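PDB 6HLX: AgaA from Rhizobium radiobacter, which binds the opine agropinic acid and serves as the periplasmic substrate-binding protein of an ABC transporter that imports it. Local coordinates for residues A[141-144]-A[145-149]; A[196-199]-A[200-203]; A[110-113]-A[114-117]. All coordinates share one frame; numbering follows the deposited sequence. Where two conformers were deposited one is given.

Contact 1: A[141-144]-A[145-149]. With EDO (1,2-ethanediol), chain Z.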
loop_
_atom_site.group_PDB
_atom_site.type_symbol
_atom_site.label_atom_id
_atom_site.label_comp_id
_atom_site.label_asym_id
_atom_site.label_seq_id
_atom_site.Cartn_x
_atom_site.Cartn_y
_atom_site.Cartn_z
ATOM N N ALA A 141 -5.835 -24.700 -0.754
ATOM C CA ALA A 141 -6.801 -24.954 -1.825
ATOM C C ALA A 141 -8.118 -25.541 -1.261
ATOM O O ALA A 141 -9.205 -25.120 -1.671
ATOM C CB ALA A 141 -6.205 -25.910 -2.850
ATOM N N ALA A 142 -8.019 -26.492 -0.307
ATOM C CA ALA A 142 -9.200 -27.146 0.300
ATOM C C ALA A 142 -9.982 -26.133 1.141
ATOM O O ALA A 142 -11.214 -26.219 1.227
ATOM C CB ALA A 142 -8.765 -28.316 1.169
ATOM N N TRP A 143 -9.260 -25.163 1.764
ATOM C CA TRP A 143 -9.910 -24.126 2.572
ATOM C C TRP A 143 -10.697 -23.201 1.644
ATOM O O TRP A 143 -11.833 -22.863 1.972
ATOM C CB TRP A 143 -8.886 -23.331 3.402
ATOM C CG TRP A 143 -9.511 -22.313 4.314
ATOM C CD1 TRP A 143 -9.893 -22.492 5.612
ATOM C CD2 TRP A 143 -9.831 -20.961 3.980
ATOM N NE1 TRP A 143 -10.389 -21.308 6.126
ATOM C CE2 TRP A 143 -10.366 -20.355 5.139
ATOM C CE3 TRP A 143 -9.673 -20.178 2.817
ATOM C CZ2 TRP A 143 -10.833 -19.034 5.144
ATOM C CZ3 TRP A 143 -10.143 -18.869 2.820
ATOM C CH2 TRP A 143 -10.709 -18.309 3.979
ATOM N N LEU A 144 -10.098 -22.792 0.491
ATOM C CA LEU A 144 -10.767 -21.925 -0.488
ATOM C C LEU A 144 -12.027 -22.584 -1.045
ATOM O O LEU A 144 -13.038 -21.905 -1.189
ATOM C CB LEU A 144 -9.840 -21.580 -1.666
ATOM C CG LEU A 144 -8.817 -20.473 -1.444
ATOM C CD1 LEU A 144 -7.840 -20.394 -2.622
ATOM C CD2 LEU A 144 -9.487 -19.118 -1.222
ATOM N N ALA A 145 -11.961 -23.893 -1.369
ATOM C CA ALA A 145 -13.095 -24.643 -1.918
ATOM C C ALA A 145 -14.273 -24.655 -0.943
ATOM O O ALA A 145 -15.416 -24.444 -1.356
ATOM C CB ALA A 145 -12.670 -26.073 -2.242
ATOM N N LYS A 146 -13.996 -24.885 0.346
ATOM C CA LYS A 146 -15.032 -24.933 1.379
ATOM C C LYS A 146 -15.597 -23.546 1.723
ATOM O O LYS A 146 -16.783 -23.430 2.032
ATOM C CB LYS A 146 -14.488 -25.623 2.644
ATOM C CG LYS A 146 -15.544 -25.929 3.692
ATOM C CD LYS A 146 -14.952 -26.568 4.932
ATOM C CE LYS A 146 -15.984 -26.667 6.029
ATOM N NZ LYS A 146 -15.517 -26.009 7.275
ATOM N N ASN A 147 -14.759 -22.506 1.693
ATOM C CA ASN A 147 -15.185 -21.175 2.118
ATOM C C ASN A 147 -15.382 -20.189 0.954
ATOM O O ASN A 147 -15.224 -18.973 1.129
ATOM C CB ASN A 147 -14.218 -20.660 3.187
ATOM C CG ASN A 147 -14.166 -21.596 4.377
ATOM O OD1 ASN A 147 -13.174 -22.285 4.624
ATOM N ND2 ASN A 147 -15.257 -21.696 5.115
ATOM N N ALA A 148 -15.816 -20.728 -0.213
ATOM C CA ALA A 148 -16.093 -19.997 -1.457
ATOM C C ALA A 148 -17.208 -18.949 -1.316
ATOM O O ALA A 148 -17.151 -17.912 -1.981
ATOM C CB ALA A 148 -16.440 -20.977 -2.568
ATOM N N ASP A 149 -18.217 -19.226 -0.467
ATOM C CA ASP A 149 -19.353 -18.327 -0.231
ATOM C C ASP A 149 -19.450 -17.864 1.242
ATOM O O ASP A 149 -20.530 -17.461 1.689
ATOM C CB ASP A 149 -20.675 -18.981 -0.701
ATOM C CG ASP A 149 -20.683 -19.514 -2.128
ATOM O OD1 ASP A 149 -20.165 -18.812 -3.031
ATOM O OD2 ASP A 149 -21.224 -20.623 -2.343
HETATM C C1 EDO Z . -12.387 -15.906 0.883
HETATM O O1 EDO Z . -11.647 -15.185 1.851
HETATM C C2 EDO Z . -13.895 -15.720 1.155
HETATM O O2 EDO Z . -14.634 -16.231 0.060
#

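Contact 2: A[196-199]-A[200-203]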
loop_
_atom_site.group_PDB
_atom_site.type_symbol
_atom_site.label_atom_id
_atom_site.label_comp_id
_atom_site.label_asym_id
_atom_site.label_seq_id
_atom_site.Cartn_x
_atom_site.Cartn_y
_atom_site.Cartn_z
ATOM N N TYR A 196 -8.315 1.570 17.246
ATOM C CA TYR A 196 -8.474 2.945 17.747
ATOM C C TYR A 196 -8.668 3.888 16.560
ATOM O O TYR A 196 -7.683 4.428 16.041
ATOM C CB TYR A 196 -7.256 3.378 18.572
ATOM C CG TYR A 196 -7.119 2.677 19.899
ATOM C CD1 TYR A 196 -7.733 3.181 21.045
ATOM C CD2 TYR A 196 -6.312 1.553 20.034
ATOM C CE1 TYR A 196 -7.584 2.552 22.282
ATOM C CE2 TYR A 196 -6.140 0.928 21.266
ATOM C CZ TYR A 196 -6.797 1.417 22.384
ATOM O OH TYR A 196 -6.626 0.789 23.601
ATOM N N SER A 197 -9.934 4.074 16.118
ATOM C CA SER A 197 -10.231 4.919 14.965
ATOM C C SER A 197 -10.037 6.419 15.221
ATOM O O SER A 197 -9.769 7.165 14.278
ATOM C CB SER A 197 -11.625 4.619 14.434
ATOM O OG SER A 197 -11.630 3.243 14.091
ATOM N N ASP A 198 -10.175 6.867 16.483
ATOM C CA ASP A 198 -9.949 8.277 16.803
ATOM C C ASP A 198 -8.437 8.349 17.168
ATOM O O ASP A 198 -8.022 7.705 18.142
ATOM C CB ASP A 198 -10.840 8.726 17.977
ATOM C CG ASP A 198 -10.488 10.121 18.466
ATOM O OD1 ASP A 198 -9.409 10.280 19.073
ATOM O OD2 ASP A 198 -11.277 11.055 18.218
ATOM N N GLU A 199 -7.632 9.126 16.408
ATOM C CA GLU A 199 -6.170 9.138 16.623
ATOM C C GLU A 199 -5.747 9.684 17.987
ATOM O O GLU A 199 -4.711 9.253 18.523
ATOM C CB GLU A 199 -5.419 9.838 15.472
ATOM C CG GLU A 199 -5.805 11.289 15.258
ATOM C CD GLU A 199 -5.531 11.745 13.836
ATOM O OE1 GLU A 199 -4.671 12.639 13.669
ATOM O OE2 GLU A 199 -6.147 11.195 12.890
ATOM N N ASN A 200 -6.564 10.562 18.583
ATOM C CA ASN A 200 -6.267 11.070 19.932
ATOM C C ASN A 200 -6.435 9.960 20.962
ATOM O O ASN A 200 -5.571 9.812 21.844
ATOM C CB ASN A 200 -7.085 12.313 20.271
ATOM C CG ASN A 200 -6.712 13.446 19.350
ATOM O OD1 ASN A 200 -5.542 13.811 19.230
ATOM N ND2 ASN A 200 -7.676 13.981 18.618
ATOM N N THR A 201 -7.497 9.119 20.818
ATOM C CA THR A 201 -7.646 7.973 21.726
ATOM C C THR A 201 -6.470 6.989 21.517
ATOM O O THR A 201 -6.003 6.377 22.488
ATOM C CB THR A 201 -8.992 7.228 21.561
ATOM O OG1 THR A 201 -8.997 6.498 20.332
ATOM C CG2 THR A 201 -10.188 8.152 21.665
ATOM N N ARG A 202 -6.003 6.846 20.256
ATOM C CA ARG A 202 -4.894 5.944 19.962
ATOM C C ARG A 202 -3.601 6.391 20.670
ATOM O O ARG A 202 -2.944 5.570 21.318
ATOM C CB ARG A 202 -4.695 5.811 18.451
ATOM C CG ARG A 202 -3.729 4.704 18.093
ATOM C CD ARG A 202 -3.817 4.322 16.625
ATOM N NE ARG A 202 -3.395 5.385 15.695
ATOM C CZ ARG A 202 -4.216 6.155 14.987
ATOM N NH1 ARG A 202 -5.540 6.061 15.151
ATOM N NH2 ARG A 202 -3.727 7.050 14.132
ATOM N N VAL A 203 -3.251 7.685 20.540
ATOM C CA VAL A 203 -2.066 8.265 21.188
ATOM C C VAL A 203 -2.232 8.162 22.708
ATOM O O VAL A 203 -1.292 7.729 23.409
ATOM C CB VAL A 203 -1.842 9.716 20.721
ATOM C CG1 VAL A 203 -0.805 10.430 21.588
ATOM C CG2 VAL A 203 -1.427 9.742 19.257
HETATM O O HOH W 1 -7.355 6.512 12.862
HETATM O O HOH W 2 -11.297 5.482 18.938
HETATM O O HOH W 3 -10.316 13.501 19.236
HETATM O O HOH W 4 -5.422 8.427 12.231
#

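Contact 3: A[110-113]-A[114-117]. With EDO (1,2-ethanediol), chain B.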
loop_
_atom_site.group_PDB
_atom_site.type_symbol
_atom_site.label_atom_id
_atom_site.label_comp_id
_atom_site.label_asym_id
_atom_site.label_seq_id
_atom_site.Cartn_x
_atom_site.Cartn_y
_atom_site.Cartn_z
ATOM N N THR A 110 2.311 -27.610 -11.708
ATOM C CA THR A 110 2.602 -28.211 -10.396
ATOM C C THR A 110 3.181 -29.625 -10.665
ATOM O O THR A 110 2.460 -30.603 -10.461
ATOM C CB THR A 110 1.310 -28.202 -9.525
ATOM O OG1 THR A 110 0.307 -28.935 -10.230
ATOM C CG2 THR A 110 0.785 -26.777 -9.254
ATOM N N PRO A 111 4.451 -29.748 -11.158
ATOM C CA PRO A 111 5.002 -31.089 -11.507
ATOM C C PRO A 111 5.092 -32.068 -10.348
ATOM O O PRO A 111 5.040 -33.283 -10.548
ATOM C CB PRO A 111 6.376 -30.789 -12.118
ATOM C CG PRO A 111 6.730 -29.434 -11.629
ATOM C CD PRO A 111 5.429 -28.677 -11.444
ATOM N N ASP A 112 5.227 -31.534 -9.137
ATOM C CA ASP A 112 5.177 -32.310 -7.903
ATOM C C ASP A 112 4.612 -31.454 -6.783
ATOM O O ASP A 112 4.408 -30.245 -6.969
ATOM C CB ASP A 112 6.516 -33.003 -7.558
ATOM C CG ASP A 112 7.682 -32.091 -7.274
ATOM O OD1 ASP A 112 7.490 -31.088 -6.562
ATOM O OD2 ASP A 112 8.805 -32.413 -7.717
ATOM N N GLU A 113 4.345 -32.066 -5.626
ATOM C CA GLU A 113 3.753 -31.350 -4.487
ATOM C C GLU A 113 4.603 -30.185 -3.975
ATOM O O GLU A 113 4.062 -29.294 -3.308
ATOM C CB GLU A 113 3.470 -32.327 -3.325
ATOM C CG GLU A 113 2.229 -33.173 -3.534
ATOM C CD GLU A 113 1.542 -33.662 -2.270
ATOM O OE1 GLU A 113 2.210 -33.760 -1.212
ATOM O OE2 GLU A 113 0.324 -33.945 -2.339
ATOM N N LYS A 114 5.931 -30.203 -4.251
ATOM C CA LYS A 114 6.828 -29.165 -3.742
ATOM C C LYS A 114 7.415 -28.255 -4.811
ATOM O O LYS A 114 8.377 -27.531 -4.529
ATOM C CB LYS A 114 7.950 -29.798 -2.898
ATOM C CG LYS A 114 7.457 -30.535 -1.632
ATOM C CD LYS A 114 6.452 -29.720 -0.806
ATOM C CE LYS A 114 5.793 -30.528 0.289
ATOM N NZ LYS A 114 6.671 -30.634 1.477
ATOM N N THR A 115 6.809 -28.220 -6.001
ATOM C CA THR A 115 7.313 -27.370 -7.078
ATOM C C THR A 115 6.178 -26.673 -7.802
ATOM O O THR A 115 5.210 -27.325 -8.184
ATOM C CB THR A 115 8.134 -28.207 -8.093
ATOM O OG1 THR A 115 9.081 -29.037 -7.404
ATOM C CG2 THR A 115 8.834 -27.348 -9.154
ATOM N N VAL A 116 6.320 -25.357 -7.995
ATOM C CA VAL A 116 5.385 -24.519 -8.753
ATOM C C VAL A 116 6.194 -23.852 -9.856
ATOM O O VAL A 116 7.231 -23.259 -9.576
ATOM C CB VAL A 116 4.718 -23.415 -7.894
ATOM C CG1 VAL A 116 3.696 -22.614 -8.716
ATOM C CG2 VAL A 116 4.080 -23.991 -6.660
ATOM N N LYS A 117 5.690 -23.886 -11.089
ATOM C CA LYS A 117 6.360 -23.210 -12.191
ATOM C C LYS A 117 5.383 -22.245 -12.840
ATOM O O LYS A 117 4.286 -22.661 -13.217
ATOM C CB LYS A 117 6.822 -24.224 -13.238
ATOM C CG LYS A 117 7.836 -25.245 -12.744
ATOM C CD LYS A 117 8.477 -25.983 -13.933
ATOM C CE LYS A 117 7.669 -27.146 -14.465
ATOM N NZ LYS A 117 8.403 -27.879 -15.531
HETATM C C1 EDO B . 1.662 -30.116 -13.907
HETATM O O1 EDO B . 0.714 -29.068 -13.979
HETATM C C2 EDO B . 2.657 -30.001 -15.083
HETATM O O2 EDO B . 3.901 -30.585 -14.710
#

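Contact 1: A[141-144]-A[145-149]
N147 lies over one face of the W143 indole, four residues further along the chain. Its CB makes the CH-pi contact. It sits 4.2 Å from the centroid of the W143 six-membered ring, almost directly above it at 7° off the normal. N147 OD1 stands over the five-membered ring on the same face, about 3.2 Å above the plane. Its nearest ring atom is W143 NE1, 3.3 Å from N147 OD1. This is not a hydrogen bond, because the NE1 proton lies in the ring plane and OD1 stands above it. That proton makes a weak bond to A154 O instead. The amide is inclined to the indole, with the two planes 45° apart. The amide's other end is held by a bond from N147 ND2 to N150 OD1.

With CG anti to the backbone N (chi1 -176°), the W143 ring lies alongside the last turn of helix 141-146, under N147. The i to i+4 bonds run as far as N147; the next, A148 N to L144 O, is not made. A145 N meets A141 O at 3.0 Å, and N147 N meets W143 O at 3.0 Å. The second bond is somewhat bent, where N147 departs from helical geometry. Together these features describe a helix C-terminus with an Asn side chain folded back over an aromatic ring.

A 1,2-ethanediol, probably from the crystallisation liquor, sits beside the site. Its O2 donates to N147 O at 3.0 Å, and its O1 lies at the edge of the W143 ring.

The contact is on the surface, away from the annotated sites. A153 and V156 of the following loop also touch W143. A141 and L144 pack on A84 of helix 79-90, and A141 N bonds D81 OD1 of the same helix.

Contact 2: A[196-199]-A[200-203]
Y196 and D198 receive most of the bonds from the first turn of helix 199-207. The capping bonds come first. D198 is the N-cap, and its OD1 accepts from T201 N at 2.8 Å, on the anti side of the carboxylate. Its carbonyl takes two more donors. T201 OG1 meets D198 O at 2.7 Å on a lone pair, and R202 N meets D198 O at 3.0 Å. The T201 hydroxyl turns back to that carbonyl because it lies between the backbone N and the carbonyl carbon (chi1 72°). Next, V203 N meets E199 O at 2.9 Å.

The second group is the grip on R202. Its chain bends at chi3 (65°). R202 NH1 meets Y196 O at 2.8 Å, nearly in line with the C=O and near the guanidinium plane, though the N-H is bent away (136°). Its NE bonds D215 O and its NH2 bonds Y216 O. The buried guanidinium is thus held by three carbonyls, probably offsetting the cost of its burial.

Water bridges form a third group. One joins D198 N to T201 OG1. Another joins E199 OE2 to R202 NH2, while OE2 also accepts from S333 N.

Van der Waals contacts complete the set. Y196 CB meets R202 CB at 3.5 Å. The Y196 ring presents its edge to T201, with CD1 3.6 Å from OG1. E199 CB lies against R202 NH2.

The segment leads from strand 190-195 into helix 199-207. Y196 still pairs by backbone with L8, at the end of strand 3-8, while R202 and V203 pack on I214 of strand 213-214.

Contact 3: A[110-113]-A[114-117]
K114 gives its backbone N to D112 OD1 at 2.9 Å, a bent bond of 136° that closes an Asx turn. The carboxylate can reach it because D112 CG lies between its own backbone N and carbonyl carbon (chi1 64°). The K114 chain then leads away from D112, with CD resting 3.5 Å from E113 O.

T115 follows and makes two bonds to D112. Its OG1 donates to the same D112 OD1 at 2.7 Å, on the syn side, whereas K114 N is on the anti side. The two donors also come from opposite faces of the carboxylate plane, and this probably holds the D112 side chain against rotation. T115 N donates to D112 O at 3.3 Å. The N-H points straight at the oxygen, but it stands well above the carbonyl plane. D112 O also accepts from S79 OG.

Residues 112-115 form a type I beta turn. The loop that contains it joins strand 105-110 to strand 115-120, antiparallel neighbours in a five-stranded sheet, as a beta hairpin. The T115 side chain also touches H65 on strand 61-66, a zinc ligand, and lies about 6 Å from the zinc ion itself.

The T115 methyl CG2 meets P111 CG at 3.9 Å, with the two side chains nearly at right angles. T115 O takes a CA-H...O contact from T110 CA at 3.5 Å. T110 N donates to a 1,2-ethanediol, probably from the crystallisation liquor.

V116 turns its side chain to S79 and V82 of helix 79-90. K117 comes last, where its CE lies 3.8 Å from P111 CG and its backbone bonds to E109 on strand 105-110.

All three contacts are local, and none is a true core contact. Contacts 1 and 3 are on the surface, on the same side of the chain's centre, with nearest atoms about 10 Å apart. Both border helix 79-90. Contact 2 is partly buried and lies on the opposite side from contact 3. Contact 1 ends a helix and relies on a ring face. Contact 2 starts one and relies on capping bonds and a buried arginine. Contact 3 joins two strands, with one carboxylate oxygen taking two donors. Contacts 2 and 3 each use an aspartate carboxylate that accepts one backbone N-H; the threonine hydroxyl goes to the D198 carbonyl in contact 2, the D112 carboxylate in contact 3.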